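Iron-only hydrogenase system regulator (Thermotoga maritima, PDB 2NZC) is of uncharacterised function but probably acts as a regulator in the iron-only hydrogenase system. Local coordinates at residues L10-E15 with S73-K78; E33-R38 with I51-K56. All coordinates share one frame; numbering follows the deposited sequence.

Contact 1 of 2, residues L10-E15 with S73-K78; sequences LTIVVE and SGVRVK
The guanidinium of Arg76 lies beside Val13, with one flat face over the valine CB, which stands 4.0 Å above its plane and off toward the rim. The arginine chain bends at CG-CD (chi3 -36°), carrying the group back over its cross-strand partner, and NH1 then hydrogen-bonds the Leu82 carbonyl of the second subunit. The side chain of Glu15 runs along Gly74, its CG methylene 3.3 Å from Gly74 O, and the carboxylate OE1 forms a salt bridge with Arg17. With an alanine here, Arg17 is likely to lose its charge partner and Gly74 the methylene lying against its carbonyl. Gly74 has a positive phi, and a CB there would crowd OE1.

Beneath these side chains the strands run antiparallel, with hydrogen-bonded pairs Thr11-Lys78 and Val13-Arg76. Val13 N to Arg76 O is 2.8 Å and nearly straight at 171°, and Glu15 N to Gly74 O (3.0 Å) closes the row. Thr11 and Lys78 stand side by side, OG1 of the threonine 3.3 Å from the lysine CB. A water donates to Thr11 O at 2.6 Å and weakly to Arg76 O.

Ile12, Val14, Val75 and Val77 point to the other face. Ile12 CG2 meets Val75 CG1 at 3.7 Å, while its CG1 branch lies alongside Val77 CG2; Val14 CG1 touches Val75 CG2.

That apolar face packs on the helices: Leu10 and Ile12 against Leu69 of helix 59-69, Val14 on Ala20 and Val75 on Val24 of helix 18-30. Thr11, Val13 and Arg76 look instead to the second subunit, while strand 48-57 continues the sheet on the far side of 6-15 from strand 75-81.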
ATOM      1  N   LEU D  10      -0.304 -11.297   6.367  1.00 36.65           N
ATOM      2  CA  LEU D  10      -1.235 -12.160   5.641  1.00 37.33           C
ATOM      3  C   LEU D  10      -1.288 -11.756   4.186  1.00 37.22           C
ATOM      4  O   LEU D  10      -1.448 -10.571   3.860  1.00 36.80           O
ATOM      5  CB  LEU D  10      -2.632 -12.041   6.228  1.00 38.69           C
ATOM      6  CG  LEU D  10      -2.955 -13.124   7.242  1.00 40.80           C
ATOM      7  CD1 LEU D  10      -2.435 -12.626   8.549  1.00 44.53           C
ATOM      8  CD2 LEU D  10      -4.457 -13.315   7.305  1.00 42.54           C
ATOM      9  N   THR D  11      -1.124 -12.734   3.316  1.00 36.17           N
ATOM     10  CA  THR D  11      -1.388 -12.532   1.903  1.00 35.97           C
ATOM     11  C   THR D  11      -2.572 -13.390   1.501  1.00 35.67           C
ATOM     12  O   THR D  11      -2.590 -14.626   1.726  1.00 34.97           O
ATOM     13  CB  THR D  11      -0.204 -12.919   1.068  1.00 36.28           C
ATOM     14  OG1 THR D  11       0.059 -14.304   1.306  1.00 39.65           O
ATOM     15  CG2 THR D  11       1.003 -12.135   1.506  1.00 36.37           C
ATOM     16  N   ILE D  12      -3.558 -12.730   0.908  1.00 33.70           N
ATOM     17  CA  ILE D  12      -4.782 -13.357   0.464  1.00 33.72           C
ATOM     18  C   ILE D  12      -4.850 -13.194  -1.049  1.00 33.23           C
ATOM     19  O   ILE D  12      -4.693 -12.083  -1.567  1.00 32.80           O
ATOM     20  CB  ILE D  12      -6.001 -12.640   1.080  1.00 33.97           C
ATOM     21  CG1 ILE D  12      -5.899 -12.623   2.619  1.00 34.73           C
ATOM     22  CG2 ILE D  12      -7.302 -13.273   0.625  1.00 34.31           C
ATOM     23  CD1 ILE D  12      -6.799 -11.637   3.260  1.00 33.43           C
ATOM     24  N   VAL D  13      -5.095 -14.286  -1.757  1.00 32.52           N
ATOM     25  CA  VAL D  13      -5.381 -14.227  -3.190  1.00 32.85           C
ATOM     26  C   VAL D  13      -6.840 -14.659  -3.407  1.00 33.90           C
ATOM     27  O   VAL D  13      -7.221 -15.795  -3.098  1.00 32.69           O
ATOM     28  CB  VAL D  13      -4.395 -15.105  -3.998  1.00 32.80           C
ATOM     29  CG1 VAL D  13      -4.757 -15.123  -5.463  1.00 30.71           C
ATOM     30  CG2 VAL D  13      -2.947 -14.583  -3.804  1.00 32.36           C
ATOM     31  N   VAL D  14      -7.645 -13.739  -3.935  1.00 34.68           N
ATOM     32  CA  VAL D  14      -9.077 -13.965  -4.135  1.00 35.78           C
ATOM     33  C   VAL D  14      -9.453 -14.016  -5.612  1.00 37.17           C
ATOM     34  O   VAL D  14      -8.984 -13.201  -6.393  1.00 36.71           O
ATOM     35  CB  VAL D  14      -9.919 -12.822  -3.510  1.00 35.54           C
ATOM     36  CG1 VAL D  14     -11.388 -13.267  -3.335  1.00 35.07           C
ATOM     37  CG2 VAL D  14      -9.361 -12.375  -2.204  1.00 36.28           C
ATOM     38  N   GLU D  15     -10.317 -14.958  -5.994  1.00 39.41           N
ATOM     39  CA  GLU D  15     -10.959 -14.917  -7.326  1.00 41.44           C
ATOM     40  C   GLU D  15     -12.012 -13.803  -7.296  1.00 42.65           C
ATOM     41  O   GLU D  15     -12.883 -13.794  -6.428  1.00 42.93           O
ATOM     42  CB  GLU D  15     -11.543 -16.277  -7.694  1.00 41.63           C
ATOM     43  CG  GLU D  15     -10.567 -17.410  -7.385  1.00 43.86           C
ATOM     44  CD  GLU D  15     -10.942 -18.756  -7.965  1.00 47.60           C
ATOM     45  OE1 GLU D  15     -12.151 -19.074  -8.120  1.00 47.76           O
ATOM     46  OE2 GLU D  15      -9.997 -19.519  -8.259  1.00 50.31           O
ATOM     47  N   SER D  73     -14.635 -20.172  -0.432  1.00 33.25           N
ATOM     48  CA  SER D  73     -14.399 -20.660  -1.792  1.00 33.33           C
ATOM     49  C   SER D  73     -13.715 -19.634  -2.685  1.00 33.11           C
ATOM     50  O   SER D  73     -14.147 -18.480  -2.774  1.00 33.40           O
ATOM     51  CB  SER D  73     -15.717 -21.124  -2.437  1.00 33.65           C
ATOM     52  OG  SER D  73     -15.508 -21.685  -3.724  1.00 33.95           O
ATOM     53  N   GLY D  74     -12.635 -20.060  -3.330  1.00 33.12           N
ATOM     54  CA  GLY D  74     -11.866 -19.189  -4.228  1.00 33.04           C
ATOM     55  C   GLY D  74     -10.900 -18.260  -3.521  1.00 32.95           C
ATOM     56  O   GLY D  74     -10.527 -17.211  -4.066  1.00 33.57           O
ATOM     57  N   VAL D  75     -10.491 -18.623  -2.304  1.00 32.44           N
ATOM     58  CA  VAL D  75      -9.568 -17.793  -1.537  1.00 32.17           C
ATOM     59  C   VAL D  75      -8.392 -18.632  -1.082  1.00 32.18           C
ATOM     60  O   VAL D  75      -8.577 -19.692  -0.485  1.00 31.87           O
ATOM     61  CB  VAL D  75     -10.258 -17.144  -0.287  1.00 32.48           C
ATOM     62  CG1 VAL D  75      -9.232 -16.476   0.619  1.00 30.78           C
ATOM     63  CG2 VAL D  75     -11.316 -16.134  -0.714  1.00 31.81           C
ATOM     64  N   ARG D  76      -7.183 -18.168  -1.372  1.00 31.59           N
ATOM     65  CA  ARG D  76      -5.992 -18.781  -0.791  1.00 32.32           C
ATOM     66  C   ARG D  76      -5.329 -17.807   0.127  1.00 32.36           C
ATOM     67  O   ARG D  76      -5.146 -16.632  -0.235  1.00 31.94           O
ATOM     68  CB  ARG D  76      -4.973 -19.185  -1.856  1.00 32.47           C
ATOM     69  CG  ARG D  76      -5.463 -20.164  -2.890  1.00 35.77           C
ATOM     70  CD  ARG D  76      -4.272 -20.791  -3.616  1.00 41.61           C
ATOM     71  NE  ARG D  76      -3.182 -19.829  -3.810  1.00 46.49           N
ATOM     72  CZ  ARG D  76      -2.997 -19.102  -4.912  1.00 48.59           C
ATOM     73  NH1 ARG D  76      -1.979 -18.258  -4.977  1.00 50.33           N
ATOM     74  NH2 ARG D  76      -3.824 -19.214  -5.945  1.00 48.70           N
ATOM     75  N   VAL D  77      -4.917 -18.282   1.291  1.00 32.32           N
ATOM     76  CA  VAL D  77      -4.284 -17.387   2.241  1.00 34.25           C
ATOM     77  C   VAL D  77      -2.988 -17.958   2.800  1.00 34.36           C
ATOM     78  O   VAL D  77      -2.854 -19.163   2.990  1.00 33.52           O
ATOM     79  CB  VAL D  77      -5.272 -16.929   3.348  1.00 34.36           C
ATOM     80  CG1 VAL D  77      -5.837 -18.115   4.065  1.00 35.87           C
ATOM     81  CG2 VAL D  77      -4.596 -15.904   4.313  1.00 36.34           C
ATOM     82  N   LYS D  78      -2.022 -17.083   3.024  1.00 34.76           N
ATOM     83  CA  LYS D  78      -0.767 -17.480   3.612  1.00 36.29           C
ATOM     84  C   LYS D  78      -0.529 -16.554   4.786  1.00 36.69           C
ATOM     85  O   LYS D  78      -0.539 -15.322   4.637  1.00 35.34           O
ATOM     86  CB  LYS D  78       0.358 -17.356   2.585  1.00 36.17           C
ATOM     87  CG  LYS D  78       1.723 -17.857   3.037  1.00 39.46           C
ATOM     88  CD  LYS D  78       1.834 -19.392   2.894  1.00 43.98           C
ATOM     89  CE  LYS D  78       3.218 -19.816   2.416  1.00 45.95           C
ATOM     90  NZ  LYS D  78       3.965 -20.688   3.376  1.00 48.48           N
TER
HETATM   91  O   HOH W   1      -1.816 -15.802  -0.477  1.00 43.40           O

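Contact 2 of 2, residues E33-R38 with I51-K56; sequences EDILLR and IFLVLK
Strands 35-38 and 51-56 run antiparallel, their axes 4.6 Å apart, but a classic beta bulge sets Leu36 and Leu37 both against Val54, whose carbonyl O receives Leu36 N at 2.7 Å and, weakly, Leu37 N at 3.4 Å, shifting the register by one between the pairs Ile35-Leu55 and Leu37-Val54.

Ile35, Arg38, Leu53 and Leu55 share one face. Ile35 CG1 lies alongside Leu55, 4.0 Å from Leu55 CG. The Arg38 chain is extended from CG to NE, starting with CG opposite the backbone N (chi1 176°), and its methylenes run beside Leu53, with Arg38 CG 3.7 Å from Leu53 CD2. Farther out, the same chain crosses Ile51 CG2 at a slant, and NH2 hydrogen-bonds Asn25 OD1; a molecule of acetic acid, probably from the crystallisation liquor, is bound near this side chain.

Leu37 and Val54 meet on the other face through their CB atoms, 4.1 Å apart. Leu36 CD1 rests on Lys56 CB at 3.7 Å, where the lysine chain starts outward to a salt bridge with Glu45 of the second subunit. Asp34 accepts Lys56 N through its backbone O, and its carboxylate OD2 bonds Thr57 OG1.

Arg38 also pairs with a strand of the third subunit, so the sheet runs on across that interface. Within the chain, this is the bulged end of the beta hairpin 35-43/48-57, part of a sheet in which the strands lie in the order 35-43, 48-57, 6-15, 75-81, the ferredoxin-like beta-alpha-beta-beta-alpha-beta topology of ACT domains.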
ATOM      1  N   GLU D  33     -10.059  -4.354  13.963  1.00 39.16           N
ATOM      2  CA  GLU D  33      -9.408  -3.854  15.188  1.00 40.74           C
ATOM      3  C   GLU D  33      -7.903  -4.042  15.172  1.00 39.64           C
ATOM      4  O   GLU D  33      -7.164  -3.150  15.570  1.00 39.69           O
ATOM      5  CB  GLU D  33      -9.967  -4.604  16.417  1.00 40.86           C
ATOM      6  CG  GLU D  33      -9.595  -4.018  17.779  1.00 43.55           C
ATOM      7  CD  GLU D  33     -10.185  -4.808  18.946  1.00 44.42           C
ATOM      8  OE1 GLU D  33     -10.259  -6.067  18.883  1.00 49.28           O
ATOM      9  OE2 GLU D  33     -10.573  -4.169  19.948  1.00 50.32           O
ATOM     10  N   ASP D  34      -7.454  -5.224  14.777  1.00 38.16           N
ATOM     11  CA  ASP D  34      -6.029  -5.514  14.853  1.00 37.47           C
ATOM     12  C   ASP D  34      -5.351  -5.444  13.503  1.00 36.18           C
ATOM     13  O   ASP D  34      -4.221  -5.878  13.385  1.00 35.81           O
ATOM     14  CB  ASP D  34      -5.763  -6.868  15.488  1.00 38.15           C
ATOM     15  CG  ASP D  34      -5.998  -6.878  17.005  1.00 41.26           C
ATOM     16  OD1 ASP D  34      -5.942  -5.820  17.678  1.00 43.60           O
ATOM     17  OD2 ASP D  34      -6.231  -7.973  17.531  1.00 42.81           O
ATOM     18  N   ILE D  35      -6.039  -4.910  12.496  1.00 34.43           N
ATOM     19  CA  ILE D  35      -5.425  -4.735  11.174  1.00 34.19           C
ATOM     20  C   ILE D  35      -4.692  -3.391  11.149  1.00 33.20           C
ATOM     21  O   ILE D  35      -5.285  -2.347  11.401  1.00 32.99           O
ATOM     22  CB  ILE D  35      -6.449  -4.826  10.020  1.00 34.28           C
ATOM     23  CG1 ILE D  35      -6.958  -6.270   9.874  1.00 33.46           C
ATOM     24  CG2 ILE D  35      -5.748  -4.444   8.649  1.00 34.51           C
ATOM     25  CD1 ILE D  35      -8.123  -6.453   8.836  1.00 35.54           C
ATOM     26  N   LEU D  36      -3.398  -3.408  10.874  1.00 31.99           N
ATOM     27  CA  LEU D  36      -2.663  -2.138  10.845  1.00 31.24           C
ATOM     28  C   LEU D  36      -2.467  -1.602   9.447  1.00 30.69           C
ATOM     29  O   LEU D  36      -2.108  -0.435   9.268  1.00 30.16           O
ATOM     30  CB  LEU D  36      -1.306  -2.284  11.547  1.00 30.65           C
ATOM     31  CG  LEU D  36      -1.354  -2.812  12.967  1.00 32.79           C
ATOM     32  CD1 LEU D  36       0.092  -2.981  13.490  1.00 34.79           C
ATOM     33  CD2 LEU D  36      -2.133  -1.854  13.821  1.00 34.91           C
ATOM     34  N   LEU D  37      -2.646  -2.473   8.458  1.00 31.22           N
ATOM     35  CA  LEU D  37      -2.393  -2.097   7.077  1.00 30.93           C
ATOM     36  C   LEU D  37      -3.143  -3.040   6.179  1.00 31.71           C
ATOM     37  O   LEU D  37      -3.154  -4.257   6.414  1.00 30.96           O
ATOM     38  CB  LEU D  37      -0.870  -2.124   6.760  1.00 32.01           C
ATOM     39  CG  LEU D  37      -0.502  -1.804   5.302  1.00 30.37           C
ATOM     40  CD1 LEU D  37      -0.906  -0.336   4.967  1.00 28.38           C
ATOM     41  CD2 LEU D  37       0.986  -2.057   4.928  1.00 31.19           C
ATOM     42  N   ARG D  38      -3.803  -2.482   5.162  1.00 31.67           N
ATOM     43  CA  ARG D  38      -4.467  -3.331   4.150  1.00 32.15           C
ATOM     44  C   ARG D  38      -4.162  -2.745   2.772  1.00 31.82           C
ATOM     45  O   ARG D  38      -4.347  -1.530   2.551  1.00 31.91           O
ATOM     46  CB  ARG D  38      -5.985  -3.401   4.375  1.00 32.24           C
ATOM     47  CG  ARG D  38      -6.749  -4.214   3.270  1.00 32.72           C
ATOM     48  CD  ARG D  38      -8.223  -4.468   3.701  1.00 35.26           C
ATOM     49  NE  ARG D  38      -9.027  -5.105   2.643  1.00 39.52           N
ATOM     50  CZ  ARG D  38     -10.343  -5.342   2.733  1.00 42.27           C
ATOM     51  NH1 ARG D  38     -11.023  -5.010   3.832  1.00 40.34           N
ATOM     52  NH2 ARG D  38     -10.993  -5.897   1.716  1.00 42.89           N
ATOM     53  N   ILE D  51      -4.587  -9.258  -1.695  1.00 32.11           N
ATOM     54  CA  ILE D  51      -4.732  -8.397  -0.497  1.00 33.66           C
ATOM     55  C   ILE D  51      -3.578  -8.731   0.442  1.00 34.82           C
ATOM     56  O   ILE D  51      -3.324  -9.928   0.727  1.00 34.88           O
ATOM     57  CB  ILE D  51      -6.073  -8.625   0.281  1.00 33.58           C
ATOM     58  CG1 ILE D  51      -7.274  -8.372  -0.599  1.00 34.15           C
ATOM     59  CG2 ILE D  51      -6.176  -7.669   1.495  1.00 32.59           C
ATOM     60  CD1 ILE D  51      -8.615  -9.020  -0.087  1.00 34.48           C
ATOM     61  N   PHE D  52      -2.871  -7.691   0.881  1.00 34.76           N
ATOM     62  CA  PHE D  52      -1.819  -7.817   1.860  1.00 35.26           C
ATOM     63  C   PHE D  52      -2.338  -7.194   3.133  1.00 34.81           C
ATOM     64  O   PHE D  52      -2.907  -6.091   3.086  1.00 34.62           O
ATOM     65  CB  PHE D  52      -0.579  -7.004   1.467  1.00 36.09           C
ATOM     66  CG  PHE D  52       0.045  -7.387   0.142  1.00 38.55           C
ATOM     67  CD1 PHE D  52       0.822  -8.526   0.029  1.00 41.56           C
ATOM     68  CD2 PHE D  52      -0.051  -6.537  -0.956  1.00 37.79           C
ATOM     69  CE1 PHE D  52       1.444  -8.846  -1.181  1.00 41.10           C
ATOM     70  CE2 PHE D  52       0.573  -6.870  -2.168  1.00 36.00           C
ATOM     71  CZ  PHE D  52       1.304  -8.006  -2.259  1.00 35.69           C
ATOM     72  N   LEU D  53      -2.106  -7.870   4.266  1.00 33.99           N
ATOM     73  CA  LEU D  53      -2.480  -7.356   5.601  1.00 32.88           C
ATOM     74  C   LEU D  53      -1.286  -7.451   6.544  1.00 32.37           C
ATOM     75  O   LEU D  53      -0.489  -8.410   6.478  1.00 32.45           O
ATOM     76  CB  LEU D  53      -3.626  -8.214   6.210  1.00 32.85           C
ATOM     77  CG  LEU D  53      -4.927  -8.378   5.407  1.00 31.40           C
ATOM     78  CD1 LEU D  53      -5.854  -9.290   6.150  1.00 35.43           C
ATOM     79  CD2 LEU D  53      -5.638  -7.049   5.294  1.00 33.68           C
ATOM     80  N   VAL D  54      -1.147  -6.440   7.395  1.00 31.82           N
ATOM     81  CA  VAL D  54      -0.287  -6.508   8.586  1.00 30.60           C
ATOM     82  C   VAL D  54      -1.241  -6.437   9.785  1.00 31.96           C
ATOM     83  O   VAL D  54      -2.113  -5.558   9.831  1.00 30.72           O
ATOM     84  CB  VAL D  54       0.742  -5.335   8.647  1.00 29.76           C
ATOM     85  CG1 VAL D  54       1.627  -5.485   9.933  1.00 30.92           C
ATOM     86  CG2 VAL D  54       1.634  -5.359   7.396  1.00 30.29           C
ATOM     87  N   LEU D  55      -1.100  -7.370  10.732  1.00 32.10           N
ATOM     88  CA  LEU D  55      -1.904  -7.346  11.935  1.00 33.12           C
ATOM     89  C   LEU D  55      -0.956  -7.323  13.086  1.00 33.08           C
ATOM     90  O   LEU D  55       0.166  -7.821  12.974  1.00 33.75           O
ATOM     91  CB  LEU D  55      -2.767  -8.608  12.056  1.00 34.18           C
ATOM     92  CG  LEU D  55      -3.964  -8.665  11.099  1.00 35.57           C
ATOM     93  CD1 LEU D  55      -3.603  -9.411   9.837  1.00 37.89           C
ATOM     94  CD2 LEU D  55      -5.139  -9.298  11.823  1.00 36.12           C
ATOM     95  N   LYS D  56      -1.381  -6.726  14.189  1.00 32.99           N
ATOM     96  CA  LYS D  56      -0.708  -6.970  15.453  1.00 32.24           C
ATOM     97  C   LYS D  56      -1.771  -7.537  16.382  1.00 32.20           C
ATOM     98  O   LYS D  56      -2.695  -6.839  16.773  1.00 31.57           O
ATOM     99  CB  LYS D  56      -0.090  -5.705  16.028  1.00 32.71           C
ATOM    100  CG  LYS D  56       0.832  -5.998  17.225  1.00 31.29           C
ATOM    101  CD  LYS D  56       1.329  -4.730  17.868  1.00 34.91           C
ATOM    102  CE  LYS D  56       2.107  -5.030  19.131  1.00 36.39           C
ATOM    103  NZ  LYS D  56       2.040  -3.856  20.040  1.00 39.38           N
TER

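In the fold
Both contacts belong to one antiparallel sheet and meet through its two inner strands: Leu10 O and Leu53 N, 2.8 Å apart, probably form a hydrogen bond, and Ile12 packs on Leu53. Contact 1 fastens strand 75-81 to strand 6-15, far apart in sequence; contact 2 lies within a local hairpin. Their centres are about 15 Å apart. Contact 1, regularly paired, turns the charged, exposed Arg76 and Lys78 of an outer strand toward the second subunit. Contact 2, with its bulge, is more buried and mostly aliphatic, and the polar ends of Asp34, Arg38 and Lys56 find partners outside its segments. It reaches the third and fourth subunits as well as the second.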